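Long-range contacts in EGF family domain-containing protein (Toxoplasma gondii, PDB 4Z80), which binds a peptide of the rhoptry neck protein RON2L1 through its AMA4 ectodomain and probably helps to form the moving junction during host-cell invasion: residues Asn24-Ile29 with Trp47-Ser52; Val58-Met63 with His295-Arg300; Ala92-Asn97 with His335-His340. All blocks are in the same frame, centred on the assembly; numbering follows the deposited sequence.

Contact 1. Residues Asn24-Ile29 with Trp47-Ser52; sequences NHVDLI and WTERKS
W47 opens the pairing by turning its indole against L28, whose CD2 sits over the five-membered ring, 3.8 Å from its centroid and 15° off the ring normal, a CH-pi contact. With L28 CG between backbone N and carbonyl carbon (chi1 70°), the isobutyl group folds onto the indole, and L28 CB also reaches W47 CD1. T48 then sets the antiparallel register with I29 as a hydrogen-bonded pair: I29 N donates to T48 O and T48 N to I29 O, both at 3.0 Å, and the side chains of the pair lie side by side on one face of the sheet. E49 forms the adjoining non-hydrogen-bonded pair with L28; its side chain extends on the L28 face and lies across V26, E49 CD 3.5 Å from V26 CG1. Both R50 and K51 are bonded to D27: R50 N donates to D27 O at 2.8 Å, and D27 N donates to K51 O along a nearly straight path. R50 also folds its side chain back into a salt bridge, NE (2.8 Å) and NH1 (3.2 Å) both donating to D27 OD2 from its syn side. That oxygen lies near the guanidinium plane, but NE stands well out of the carboxylate plane, the two groups being 50° apart. I29 CG2 lies over one face of this guanidinium. The K51 side chain touches D27 CB through CG before its amine turns off to S52 O; its carbonyl lies against V26 CB, and K51 N is buried with no partner. S52 finally touches V26 CG1. Other partners take up the ends of the salt bridge, S61 OG at D27 OD1 and the E62 carbonyl at R50 NH1. The buried D27 carboxylate is thus probably stabilised in its charged form.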
ATOM      1  N   ASN A  24       7.420  16.619  -0.365  1.00 12.27           N
ATOM      2  CA  ASN A  24       6.028  16.229  -0.582  1.00 12.44           C
ATOM      3  C   ASN A  24       5.690  14.787  -0.220  1.00 13.13           C
ATOM      4  O   ASN A  24       4.532  14.478   0.015  1.00 12.35           O
ATOM      5  CB  ASN A  24       5.664  16.497  -2.042  1.00 11.44           C
ATOM      6  CG  ASN A  24       5.724  17.974  -2.375  1.00 14.47           C
ATOM      7  OD1 ASN A  24       5.647  18.817  -1.482  1.00 16.40           O
ATOM      8  ND2 ASN A  24       5.875  18.296  -3.643  1.00 13.24           N
ATOM      9  N   HIS A  25       6.700  13.922  -0.146  1.00 11.53           N
ATOM     10  CA  HIS A  25       6.498  12.544   0.279  1.00  9.73           C
ATOM     11  C   HIS A  25       6.537  12.520   1.800  1.00 12.28           C
ATOM     12  O   HIS A  25       7.531  12.128   2.427  1.00 12.78           O
ATOM     13  CB  HIS A  25       7.558  11.628  -0.331  1.00 13.02           C
ATOM     14  CG  HIS A  25       7.261  10.170  -0.187  1.00 10.61           C
ATOM     15  ND1 HIS A  25       6.114   9.594  -0.689  1.00 12.77           N
ATOM     16  CD2 HIS A  25       7.976   9.163   0.367  1.00 12.01           C
ATOM     17  CE1 HIS A  25       6.125   8.299  -0.436  1.00 11.12           C
ATOM     18  NE2 HIS A  25       7.246   8.010   0.201  1.00 11.78           N
ATOM     19  N   VAL A  26       5.431  12.954   2.387  1.00 12.84           N
ATOM     20  CA  VAL A  26       5.386  13.246   3.802  1.00 11.99           C
ATOM     21  C   VAL A  26       4.648  12.168   4.581  1.00 12.76           C
ATOM     22  O   VAL A  26       4.036  11.262   4.012  1.00 13.02           O
ATOM     23  CB  VAL A  26       4.711  14.607   4.064  1.00 13.36           C
ATOM     24  CG1 VAL A  26       5.432  15.709   3.314  1.00 15.56           C
ATOM     25  CG2 VAL A  26       3.246  14.585   3.660  1.00 14.37           C
ATOM     26  N   ASP A  27       4.730  12.288   5.898  1.00 13.37           N
ATOM     27  CA  ASP A  27       3.991  11.445   6.816  1.00 12.24           C
ATOM     28  C   ASP A  27       2.802  12.242   7.298  1.00 16.01           C
ATOM     29  O   ASP A  27       2.957  13.139   8.121  1.00 18.45           O
ATOM     30  CB  ASP A  27       4.871  11.030   7.999  1.00 14.30           C
ATOM     31  CG  ASP A  27       4.149  10.122   8.981  1.00 17.36           C
ATOM     32  OD1 ASP A  27       3.478   9.168   8.537  1.00 16.25           O
ATOM     33  OD2 ASP A  27       4.270  10.355  10.202  1.00 18.28           O
ATOM     34  N   LEU A  28       1.624  11.961   6.758  1.00 15.22           N
ATOM     35  CA  LEU A  28       0.441  12.681   7.192  1.00 18.28           C
ATOM     36  C   LEU A  28      -0.507  11.770   7.939  1.00 14.46           C
ATOM     37  O   LEU A  28      -0.473  10.540   7.802  1.00 15.47           O
ATOM     38  CB  LEU A  28      -0.272  13.335   6.006  1.00 18.84           C
ATOM     39  CG  LEU A  28      -1.010  12.484   4.969  1.00 17.84           C
ATOM     40  CD1 LEU A  28      -2.407  12.058   5.418  1.00 15.66           C
ATOM     41  CD2 LEU A  28      -1.120  13.259   3.660  1.00 18.19           C
ATOM     42  N   ILE A  29      -1.331  12.395   8.767  1.00 15.43           N
ATOM     43  CA  ILE A  29      -2.424  11.715   9.426  1.00 15.46           C
ATOM     44  C   ILE A  29      -3.690  12.531   9.175  1.00 16.34           C
ATOM     45  O   ILE A  29      -3.621  13.751   8.996  1.00 16.43           O
ATOM     46  CB  ILE A  29      -2.170  11.551  10.931  1.00 18.84           C
ATOM     47  CG1 ILE A  29      -1.790  12.893  11.544  1.00 24.91           C
ATOM     48  CG2 ILE A  29      -1.058  10.529  11.175  1.00 18.37           C
ATOM     49  CD1 ILE A  29      -2.110  12.992  12.978  1.00 35.77           C
ATOM     50  N   TRP A  47      -5.644  17.329   6.755  1.00 16.06           N
ATOM     51  CA  TRP A  47      -4.622  16.511   7.390  1.00 14.44           C
ATOM     52  C   TRP A  47      -3.535  17.316   8.088  1.00 17.20           C
ATOM     53  O   TRP A  47      -3.409  18.533   7.922  1.00 18.51           O
ATOM     54  CB  TRP A  47      -3.996  15.566   6.353  1.00 15.07           C
ATOM     55  CG  TRP A  47      -3.137  16.201   5.269  1.00 14.16           C
ATOM     56  CD1 TRP A  47      -1.783  16.422   5.310  1.00 15.91           C
ATOM     57  CD2 TRP A  47      -3.571  16.658   3.979  1.00 13.28           C
ATOM     58  NE1 TRP A  47      -1.357  16.981   4.128  1.00 15.12           N
ATOM     59  CE2 TRP A  47      -2.434  17.136   3.297  1.00 16.38           C
ATOM     60  CE3 TRP A  47      -4.811  16.699   3.332  1.00 16.32           C
ATOM     61  CZ2 TRP A  47      -2.502  17.662   2.010  1.00 14.93           C
ATOM     62  CZ3 TRP A  47      -4.875  17.222   2.047  1.00 17.17           C
ATOM     63  CH2 TRP A  47      -3.728  17.698   1.401  1.00 16.52           C
ATOM     64  N   THR A  48      -2.778  16.603   8.915  1.00 16.93           N
ATOM     65  CA  THR A  48      -1.587  17.123   9.561  1.00 18.50           C
ATOM     66  C   THR A  48      -0.368  16.431   8.982  1.00 18.52           C
ATOM     67  O   THR A  48      -0.357  15.216   8.810  1.00 18.76           O
ATOM     68  CB  THR A  48      -1.630  16.897  11.088  1.00 21.57           C
ATOM     69  OG1 THR A  48      -2.597  17.774  11.674  1.00 24.33           O
ATOM     70  CG2 THR A  48      -0.263  17.151  11.728  1.00 24.70           C
ATOM     71  N   GLU A  49       0.665  17.210   8.705  1.00 18.13           N
ATOM     72  CA  GLU A  49       1.933  16.673   8.245  1.00 16.08           C
ATOM     73  C   GLU A  49       2.868  16.541   9.440  1.00 17.65           C
ATOM     74  O   GLU A  49       3.286  17.542  10.017  1.00 20.33           O
ATOM     75  CB  GLU A  49       2.518  17.584   7.175  1.00 20.22           C
ATOM     76  CG  GLU A  49       3.856  17.185   6.646  1.00 25.35           C
ATOM     77  CD  GLU A  49       4.371  18.180   5.624  1.00 28.30           C
ATOM     78  OE1 GLU A  49       3.596  18.529   4.693  1.00 22.00           O
ATOM     79  OE2 GLU A  49       5.539  18.624   5.763  1.00 22.20           O
ATOM     80  N   ARG A  50       3.178  15.304   9.817  1.00 15.54           N
ATOM     81  CA  ARG A  50       3.998  15.038  11.000  1.00 15.60           C
ATOM     82  C   ARG A  50       5.479  15.230  10.706  1.00 17.53           C
ATOM     83  O   ARG A  50       6.234  15.743  11.538  1.00 16.27           O
ATOM     84  CB  ARG A  50       3.749  13.617  11.514  1.00 16.56           C
ATOM     85  CG  ARG A  50       2.312  13.389  11.921  1.00 15.74           C
ATOM     86  CD  ARG A  50       2.176  12.275  12.949  1.00 15.24           C
ATOM     87  NE  ARG A  50       2.627  10.979  12.439  1.00 15.17           N
ATOM     88  CZ  ARG A  50       2.577   9.851  13.138  1.00 14.33           C
ATOM     89  NH1 ARG A  50       3.018   8.718  12.601  1.00 15.34           N
ATOM     90  NH2 ARG A  50       2.085   9.861  14.370  1.00 16.89           N
ATOM     91  N   LYS A  51       5.892  14.815   9.516  1.00 14.47           N
ATOM     92  CA  LYS A  51       7.268  15.004   9.087  1.00 16.13           C
ATOM     93  C   LYS A  51       7.360  14.892   7.578  1.00 15.10           C
ATOM     94  O   LYS A  51       6.470  14.348   6.930  1.00 14.86           O
ATOM     95  CB  LYS A  51       8.205  13.983   9.752  1.00 22.13           C
ATOM     96  CG  LYS A  51       8.127  12.561   9.198  1.00 20.35           C
ATOM     97  CD  LYS A  51       9.148  11.612   9.851  1.00 22.91           C
ATOM     98  CE  LYS A  51      10.616  12.035   9.644  1.00 27.30           C
ATOM     99  NZ  LYS A  51      11.152  11.750   8.272  1.00 28.76           N
ATOM    100  N   SER A  52       8.443  15.410   7.019  1.00 14.68           N
ATOM    101  CA  SER A  52       8.699  15.269   5.594  1.00 13.81           C
ATOM    102  C   SER A  52       9.764  14.200   5.364  1.00 14.74           C
ATOM    103  O   SER A  52      10.234  13.562   6.315  1.00 15.53           O
ATOM    104  CB  SER A  52       9.129  16.608   5.007  1.00 17.92           C
ATOM    105  OG  SER A  52      10.378  17.011   5.532  1.00 21.26           O
TER

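Contact 2. Residues Val58-Met63 with His295-Arg300; sequences VGYSEM and HTQDFR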
ATOM      1  N   VAL A  58      11.766   2.183   1.604  1.00  9.28           N
ATOM      2  CA  VAL A  58      11.050   1.683   2.767  1.00 10.58           C
ATOM      3  C   VAL A  58      10.579   2.892   3.575  1.00 10.54           C
ATOM      4  O   VAL A  58      11.408   3.702   3.999  1.00 10.02           O
ATOM      5  CB  VAL A  58      11.953   0.785   3.636  1.00 10.79           C
ATOM      6  CG1 VAL A  58      11.269   0.451   4.959  1.00 11.89           C
ATOM      7  CG2 VAL A  58      12.305  -0.468   2.878  1.00 11.83           C
ATOM      8  N   GLY A  59       9.266   3.021   3.770  1.00 11.37           N
ATOM      9  CA  GLY A  59       8.698   4.159   4.474  1.00  9.53           C
ATOM     10  C   GLY A  59       7.919   3.740   5.697  1.00 10.96           C
ATOM     11  O   GLY A  59       7.019   2.913   5.603  1.00 10.25           O
ATOM     12  N   TYR A  60       8.280   4.315   6.844  1.00 10.31           N
ATOM     13  CA  TYR A  60       7.650   4.011   8.123  1.00 12.66           C
ATOM     14  C   TYR A  60       7.406   5.274   8.928  1.00 11.43           C
ATOM     15  O   TYR A  60       8.207   6.215   8.894  1.00 13.31           O
ATOM     16  CB  TYR A  60       8.525   3.092   8.993  1.00 11.10           C
ATOM     17  CG  TYR A  60       8.801   1.712   8.463  1.00 10.51           C
ATOM     18  CD1 TYR A  60       7.782   0.895   8.003  1.00  9.59           C
ATOM     19  CD2 TYR A  60      10.091   1.219   8.438  1.00 11.74           C
ATOM     20  CE1 TYR A  60       8.045  -0.374   7.515  1.00 11.72           C
ATOM     21  CE2 TYR A  60      10.368  -0.052   7.958  1.00 12.58           C
ATOM     22  CZ  TYR A  60       9.347  -0.844   7.493  1.00 10.70           C
ATOM     23  OH  TYR A  60       9.617  -2.103   7.009  1.00 11.90           O
ATOM     24  N   SER A  61       6.329   5.259   9.704  1.00 11.35           N
ATOM     25  CA  SER A  61       6.187   6.190  10.812  1.00 12.32           C
ATOM     26  C   SER A  61       5.502   5.472  11.963  1.00 10.85           C
ATOM     27  O   SER A  61       4.952   4.385  11.793  1.00 11.89           O
ATOM     28  CB  SER A  61       5.398   7.426  10.404  1.00 15.33           C
ATOM     29  OG  SER A  61       4.050   7.092  10.144  1.00 15.52           O
ATOM     30  N   GLU A  62       5.549   6.067  13.146  1.00 13.87           N
ATOM     31  CA  GLU A  62       4.937   5.445  14.303  1.00 14.38           C
ATOM     32  C   GLU A  62       3.445   5.240  14.112  1.00 13.69           C
ATOM     33  O   GLU A  62       2.731   6.143  13.679  1.00 14.35           O
ATOM     34  CB  GLU A  62       5.181   6.290  15.549  1.00 16.51           C
ATOM     35  CG  GLU A  62       6.613   6.208  16.081  1.00 16.59           C
ATOM     36  CD  GLU A  62       7.629   6.978  15.253  1.00 19.18           C
ATOM     37  OE1 GLU A  62       7.232   7.804  14.401  1.00 20.20           O
ATOM     38  OE2 GLU A  62       8.839   6.745  15.463  1.00 21.60           O
ATOM     39  N   MET A  63       2.986   4.039  14.434  1.00 12.70           N
ATOM     40  CA  MET A  63       1.570   3.747  14.392  1.00 13.16           C
ATOM     41  C   MET A  63       0.799   4.847  15.115  1.00 13.33           C
ATOM     42  O   MET A  63       1.112   5.211  16.252  1.00 14.10           O
ATOM     43  CB  MET A  63       1.281   2.381  15.013  1.00 15.39           C
ATOM     44  CG  MET A  63      -0.212   2.047  15.126  1.00 15.23           C
ATOM     45  SD  MET A  63      -1.109   2.048  13.557  1.00 15.56           S
ATOM     46  CE  MET A  63      -0.521   0.517  12.822  1.00 15.43           C
ATOM     47  N   HIS A 295       2.791  -4.083   7.380  1.00 10.24           N
ATOM     48  CA  HIS A 295       3.454  -2.808   7.116  1.00 10.92           C
ATOM     49  C   HIS A 295       4.908  -2.980   6.691  1.00 10.76           C
ATOM     50  O   HIS A 295       5.477  -2.100   6.046  1.00 10.64           O
ATOM     51  CB  HIS A 295       3.406  -1.913   8.345  1.00  9.88           C
ATOM     52  CG  HIS A 295       2.023  -1.532   8.758  1.00 10.41           C
ATOM     53  ND1 HIS A 295       1.304  -0.539   8.129  1.00 11.98           N
ATOM     54  CD2 HIS A 295       1.225  -2.017   9.737  1.00 13.62           C
ATOM     55  CE1 HIS A 295       0.120  -0.426   8.710  1.00 12.59           C
ATOM     56  NE2 HIS A 295       0.049  -1.309   9.688  1.00 12.23           N
ATOM     57  N   THR A 296       5.496  -4.113   7.061  1.00  9.71           N
ATOM     58  CA  THR A 296       6.893  -4.401   6.739  1.00  8.94           C
ATOM     59  C   THR A 296       7.120  -4.296   5.237  1.00 11.51           C
ATOM     60  O   THR A 296       6.341  -4.825   4.447  1.00 11.39           O
ATOM     61  CB  THR A 296       7.283  -5.823   7.227  1.00 10.66           C
ATOM     62  OG1 THR A 296       7.169  -5.901   8.654  1.00 11.37           O
ATOM     63  CG2 THR A 296       8.711  -6.153   6.846  1.00 11.69           C
ATOM     64  N   GLN A 297       8.197  -3.622   4.844  1.00 10.85           N
ATOM     65  CA  GLN A 297       8.573  -3.546   3.434  1.00 10.23           C
ATOM     66  C   GLN A 297       9.904  -4.236   3.117  1.00 11.06           C
ATOM     67  O   GLN A 297      10.157  -4.593   1.975  1.00 12.31           O
ATOM     68  CB  GLN A 297       8.618  -2.081   3.008  1.00 10.23           C
ATOM     69  CG  GLN A 297       7.228  -1.456   2.903  1.00 11.04           C
ATOM     70  CD  GLN A 297       7.235   0.008   3.276  1.00  9.36           C
ATOM     71  OE1 GLN A 297       7.736   0.844   2.527  1.00 11.86           O
ATOM     72  NE2 GLN A 297       6.721   0.321   4.457  1.00 10.95           N
ATOM     73  N   ASP A 298      10.737  -4.442   4.136  1.00 11.79           N
ATOM     74  CA  ASP A 298      12.040  -5.095   3.966  1.00 10.29           C
ATOM     75  C   ASP A 298      12.355  -5.891   5.222  1.00 10.87           C
ATOM     76  O   ASP A 298      12.247  -5.366   6.326  1.00 12.87           O
ATOM     77  CB  ASP A 298      13.135  -4.052   3.699  1.00 10.73           C
ATOM     78  CG  ASP A 298      14.437  -4.664   3.198  1.00 15.65           C
ATOM     79  OD1 ASP A 298      15.177  -5.258   4.006  1.00 16.31           O
ATOM     80  OD2 ASP A 298      14.741  -4.511   1.995  1.00 15.38           O
ATOM     81  N   PHE A 299      12.751  -7.146   5.055  1.00  9.76           N
ATOM     82  CA  PHE A 299      13.180  -7.979   6.178  1.00  9.97           C
ATOM     83  C   PHE A 299      14.219  -8.939   5.635  1.00 10.91           C
ATOM     84  O   PHE A 299      13.958  -9.667   4.681  1.00 10.55           O
ATOM     85  CB  PHE A 299      12.004  -8.728   6.810  1.00 10.53           C
ATOM     86  CG  PHE A 299      12.356  -9.463   8.086  1.00 11.06           C
ATOM     87  CD1 PHE A 299      12.996  -8.805   9.121  1.00 10.07           C
ATOM     88  CD2 PHE A 299      12.024 -10.797   8.256  1.00 10.23           C
ATOM     89  CE1 PHE A 299      13.312  -9.465  10.295  1.00 12.46           C
ATOM     90  CE2 PHE A 299      12.337 -11.463   9.431  1.00 10.54           C
ATOM     91  CZ  PHE A 299      12.986 -10.793  10.450  1.00 11.23           C
ATOM     92  N   ARG A 300      15.420  -8.907   6.202  1.00 10.99           N
ATOM     93  CA  ARG A 300      16.524  -9.697   5.667  1.00 10.36           C
ATOM     94  C   ARG A 300      17.474 -10.141   6.779  1.00 11.89           C
ATOM     95  O   ARG A 300      18.632 -10.467   6.518  1.00 14.37           O
ATOM     96  CB  ARG A 300      17.285  -8.903   4.603  1.00 13.26           C
ATOM     97  CG  ARG A 300      17.931  -7.630   5.117  1.00 10.88           C
ATOM     98  CD  ARG A 300      18.696  -6.905   4.018  1.00 12.01           C
ATOM     99  NE  ARG A 300      17.822  -6.228   3.065  1.00 12.83           N
ATOM    100  CZ  ARG A 300      18.243  -5.672   1.934  1.00 12.76           C
ATOM    101  NH1 ARG A 300      19.529  -5.722   1.607  1.00 13.20           N
ATOM    102  NH2 ARG A 300      17.373  -5.069   1.132  1.00 14.13           N
TER
HETATM  103  O   HOH W   1      12.122  -2.702   6.866  1.00 15.45           O
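Q297 aims its side-chain amide at the backbone of G59, joining the two-stranded antiparallel sheet of strands 60-62 and 89-91 to the loop that follows strand 289-291, within an ectodomain of the PAN-type apical membrane antigen family. The amide closes a two-bond ring on G59: G59 N donates to Q297 OE1 at 2.9 Å, and Q297 NE2 returns a bond to G59 O at 2.8 Å. Both are nearly straight at hydrogen, yet each donor is tilted by just over 30° from the plane of the carbonyl that accepts it. The second N-H of NE2 runs to H295 O, which fixes the rotation of the amide, and K100 adds a further donor at OE1. The Y60 ring and the Q297 amide run antiparallel alongside one another, steeply inclined (70° between planes), so that NE2 comes within 3.4 Å of Y60 CE1. H295 O lies at the edge of the same ring, in its plane. The Y89 ring of the partner strand meets that of Y60 with the planes nearly parallel, and helix 80-84 packs beside it. On one flank V58 directs CG2 at D298 CB, 3.8 Å away, the two side chains roughly perpendicular; on another, M63, bent at chi2 and chi3, brings CE to H295 NE2 at 3.7 Å. The Y60 hydroxyl completes the junction. It accepts the backbone N-H of Q297 at 3.0 Å (171° at hydrogen), and a water 2.6 Å from Y60 OH donates to D298 O.

Contact 3. Residues Ala92-Asn97 with His335-His340; sequences AGACPN and HTRPDH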
ATOM      1  N   ALA A  92       4.320   4.248   5.602  1.00 10.87           N
ATOM      2  CA  ALA A  92       4.129   5.690   5.470  1.00 11.66           C
ATOM      3  C   ALA A  92       4.726   6.201   4.175  1.00 10.71           C
ATOM      4  O   ALA A  92       5.601   5.560   3.585  1.00 11.32           O
ATOM      5  CB  ALA A  92       4.755   6.412   6.648  1.00 15.11           C
ATOM      6  N   GLY A  93       4.254   7.376   3.760  1.00 12.68           N
ATOM      7  CA  GLY A  93       4.719   8.037   2.554  1.00 11.55           C
ATOM      8  C   GLY A  93       3.525   8.486   1.736  1.00 11.24           C
ATOM      9  O   GLY A  93       2.774   7.658   1.232  1.00 14.11           O
ATOM     10  N   ALA A  94       3.355   9.792   1.592  1.00 10.99           N
ATOM     11  CA  ALA A  94       2.140  10.333   0.977  1.00 11.42           C
ATOM     12  C   ALA A  94       2.012  10.127  -0.530  1.00 11.47           C
ATOM     13  O   ALA A  94       0.900  10.195  -1.048  1.00 11.27           O
ATOM     14  CB  ALA A  94       2.030  11.814   1.283  1.00 11.09           C
ATOM     15  N   CYS A  95       3.117   9.899  -1.234  1.00 11.81           N
ATOM     16  CA  CYS A  95       3.072   9.711  -2.686  1.00 10.07           C
ATOM     17  C   CYS A  95       2.945   8.244  -3.057  1.00 12.67           C
ATOM     18  O   CYS A  95       3.668   7.410  -2.523  1.00 12.57           O
ATOM     19  CB  CYS A  95       4.323  10.281  -3.354  1.00 11.72           C
ATOM     20  SG  CYS A  95       4.481  12.074  -3.228  1.00 14.75           S
ATOM     21  N   PRO A  96       2.054   7.922  -4.010  1.00 10.60           N
ATOM     22  CA  PRO A  96       2.039   6.571  -4.566  1.00 10.78           C
ATOM     23  C   PRO A  96       3.390   6.210  -5.175  1.00 10.97           C
ATOM     24  O   PRO A  96       4.041   7.049  -5.806  1.00 11.78           O
ATOM     25  CB  PRO A  96       0.954   6.641  -5.642  1.00 12.79           C
ATOM     26  CG  PRO A  96       0.099   7.782  -5.241  1.00 11.77           C
ATOM     27  CD  PRO A  96       1.003   8.771  -4.602  1.00 10.81           C
ATOM     28  N   ASN A  97       3.804   4.965  -4.976  1.00 11.17           N
ATOM     29  CA  ASN A  97       5.123   4.531  -5.404  1.00 11.22           C
ATOM     30  C   ASN A  97       4.965   3.562  -6.559  1.00 10.72           C
ATOM     31  O   ASN A  97       4.617   2.404  -6.373  1.00 10.94           O
ATOM     32  CB  ASN A  97       5.871   3.900  -4.232  1.00  9.86           C
ATOM     33  CG  ASN A  97       7.357   3.851  -4.453  1.00 11.43           C
ATOM     34  OD1 ASN A  97       7.829   3.764  -5.580  1.00 12.38           O
ATOM     35  ND2 ASN A  97       8.116   3.906  -3.360  1.00 11.48           N
ATOM     36  N   HIS A 335      -2.188   6.677   4.064  1.00 11.14           N
ATOM     37  CA  HIS A 335      -2.147   8.128   4.151  1.00 13.47           C
ATOM     38  C   HIS A 335      -1.566   8.736   2.871  1.00 12.38           C
ATOM     39  O   HIS A 335      -0.575   9.461   2.891  1.00 15.04           O
ATOM     40  CB  HIS A 335      -1.339   8.546   5.382  1.00 12.10           C
ATOM     41  CG  HIS A 335      -1.966   8.143   6.685  1.00 12.62           C
ATOM     42  ND1 HIS A 335      -1.505   7.088   7.444  1.00 13.75           N
ATOM     43  CD2 HIS A 335      -3.014   8.667   7.366  1.00 13.67           C
ATOM     44  CE1 HIS A 335      -2.245   6.978   8.536  1.00 14.54           C
ATOM     45  NE2 HIS A 335      -3.171   7.923   8.509  1.00 13.83           N
ATOM     46  N   THR A 336      -2.204   8.427   1.752  1.00 12.59           N
ATOM     47  CA  THR A 336      -1.836   9.007   0.473  1.00 11.49           C
ATOM     48  C   THR A 336      -2.445  10.405   0.360  1.00 12.09           C
ATOM     49  O   THR A 336      -3.606  10.600   0.730  1.00 14.18           O
ATOM     50  CB  THR A 336      -2.316   8.106  -0.672  1.00 13.21           C
ATOM     51  OG1 THR A 336      -1.611   6.855  -0.615  1.00 12.93           O
ATOM     52  CG2 THR A 336      -2.081   8.743  -2.032  1.00 12.69           C
ATOM     53  N   ARG A 337      -1.685  11.372  -0.145  1.00 11.54           N
ATOM     54  CA  ARG A 337      -2.170  12.749  -0.204  1.00 12.05           C
ATOM     55  C   ARG A 337      -3.103  12.906  -1.413  1.00 11.75           C
ATOM     56  O   ARG A 337      -2.841  12.378  -2.490  1.00 12.88           O
ATOM     57  CB  ARG A 337      -1.005  13.756  -0.237  1.00 12.43           C
ATOM     58  CG  ARG A 337       0.029  13.607  -1.365  1.00 12.34           C
ATOM     59  CD  ARG A 337       1.211  14.557  -1.149  1.00 12.99           C
ATOM     60  NE  ARG A 337       0.746  15.938  -0.992  1.00 13.31           N
ATOM     61  CZ  ARG A 337       1.386  16.902  -0.339  1.00 14.57           C
ATOM     62  NH1 ARG A 337       2.562  16.687   0.241  1.00 13.94           N
ATOM     63  NH2 ARG A 337       0.839  18.106  -0.269  1.00 15.06           N
ATOM     64  N   PRO A 338      -4.228  13.604  -1.212  1.00 13.77           N
ATOM     65  CA  PRO A 338      -5.266  13.676  -2.245  1.00 15.48           C
ATOM     66  C   PRO A 338      -4.876  14.573  -3.412  1.00 16.38           C
ATOM     67  O   PRO A 338      -5.520  14.528  -4.467  1.00 17.09           O
ATOM     68  CB  PRO A 338      -6.471  14.243  -1.482  1.00 15.57           C
ATOM     69  CG  PRO A 338      -5.892  15.000  -0.366  1.00 19.69           C
ATOM     70  CD  PRO A 338      -4.650  14.250   0.040  1.00 14.90           C
ATOM     71  N   ASP A 339      -3.828  15.367  -3.221  1.00 14.02           N
ATOM     72  CA  ASP A 339      -3.297  16.237  -4.265  1.00 13.03           C
ATOM     73  C   ASP A 339      -2.067  15.599  -4.929  1.00 12.10           C
ATOM     74  O   ASP A 339      -1.222  16.297  -5.472  1.00 13.48           O
ATOM     75  CB  ASP A 339      -2.935  17.617  -3.687  1.00 13.98           C
ATOM     76  CG  ASP A 339      -2.043  17.526  -2.459  1.00 14.15           C
ATOM     77  OD1 ASP A 339      -1.687  16.395  -2.060  1.00 14.77           O
ATOM     78  OD2 ASP A 339      -1.688  18.581  -1.899  1.00 15.86           O
ATOM     79  N   HIS A 340      -1.976  14.272  -4.908  1.00 13.99           N
ATOM     80  CA  HIS A 340      -0.744  13.617  -5.340  1.00 13.65           C
ATOM     81  C   HIS A 340      -0.421  13.854  -6.816  1.00 14.32           C
ATOM     82  O   HIS A 340       0.744  13.870  -7.197  1.00 14.77           O
ATOM     83  CB  HIS A 340      -0.796  12.104  -5.036  1.00 14.52           C
ATOM     84  CG  HIS A 340      -1.781  11.338  -5.865  1.00 14.32           C
ATOM     85  ND1 HIS A 340      -1.444  10.732  -7.058  1.00 16.51           N
ATOM     86  CD2 HIS A 340      -3.098  11.089  -5.676  1.00 15.75           C
ATOM     87  CE1 HIS A 340      -2.509  10.135  -7.562  1.00 19.11           C
ATOM     88  NE2 HIS A 340      -3.527  10.336  -6.744  1.00 19.78           N
TER
HETATM   89  O   HOH W   2       1.090   6.235  -0.965  1.00 13.07           O
HETATM   90  O   HOH W   3       1.702   9.631   4.497  1.00 22.76           O
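R337 N donates to A94 O at 3.0 Å, in the carbonyl plane on a lone pair, and the same oxygen is approached by T336 CA at 3.3 Å in a CA-H...O contact. A second such contact runs the other way, A94 CA to H335 O, so the two irregular backbones meet closely at A94. Water bridges flank them: one water donates to both G93 O and T336 OG1, and another, weakly bonded to G93 N, donates to H335 O. T333 serves the first pair too, its O bonding T336 OG1 and its OG1 bonding G93 O. A94 CB rests on the aliphatic part of R337, 3.8 Å from CD. Within the type I turn R337-H340, the R337 guanidinium grips D339, NE to OD1 at 2.7 Å and NH2 to OD2, and its NH1 bonds to N24 O. P96 lays CG over one face of the H340 imidazole, 4.1 Å from the centroid, a CH-pi contact; chi1 of 69° tucks the H340 ring over its own backbone, presenting that face. The C95-C344 disulfide ties the same two regions covalently. With a single direct hydrogen bond across it, the junction leaves much of its polar matching to bridging waters, beside weak CA-H...O contacts and apolar packing.

Overall arrangement
From the N terminus, contact 1 closes first, pairing strand 27-30 with strand 43-51 of the three-stranded sheet. The chain runs directly on into strand 60-62, where contact 2 opens; its loop closes only at 295-300. Contact 3 opens at 92-97, inside that loop, and closes beyond it at 335-340, so contacts 2 and 3 cross while contact 1 precedes both in series. In space all three touch: contacts 1 and 2 meet through side chains of strand 27-30 and strand 60-62, H25 ND1 meets C95 N at 3.1 Å, and G59 O meets A92 N at 3.0 Å. Together they bring the N-terminal region against two separate loops of the apical membrane antigen family region.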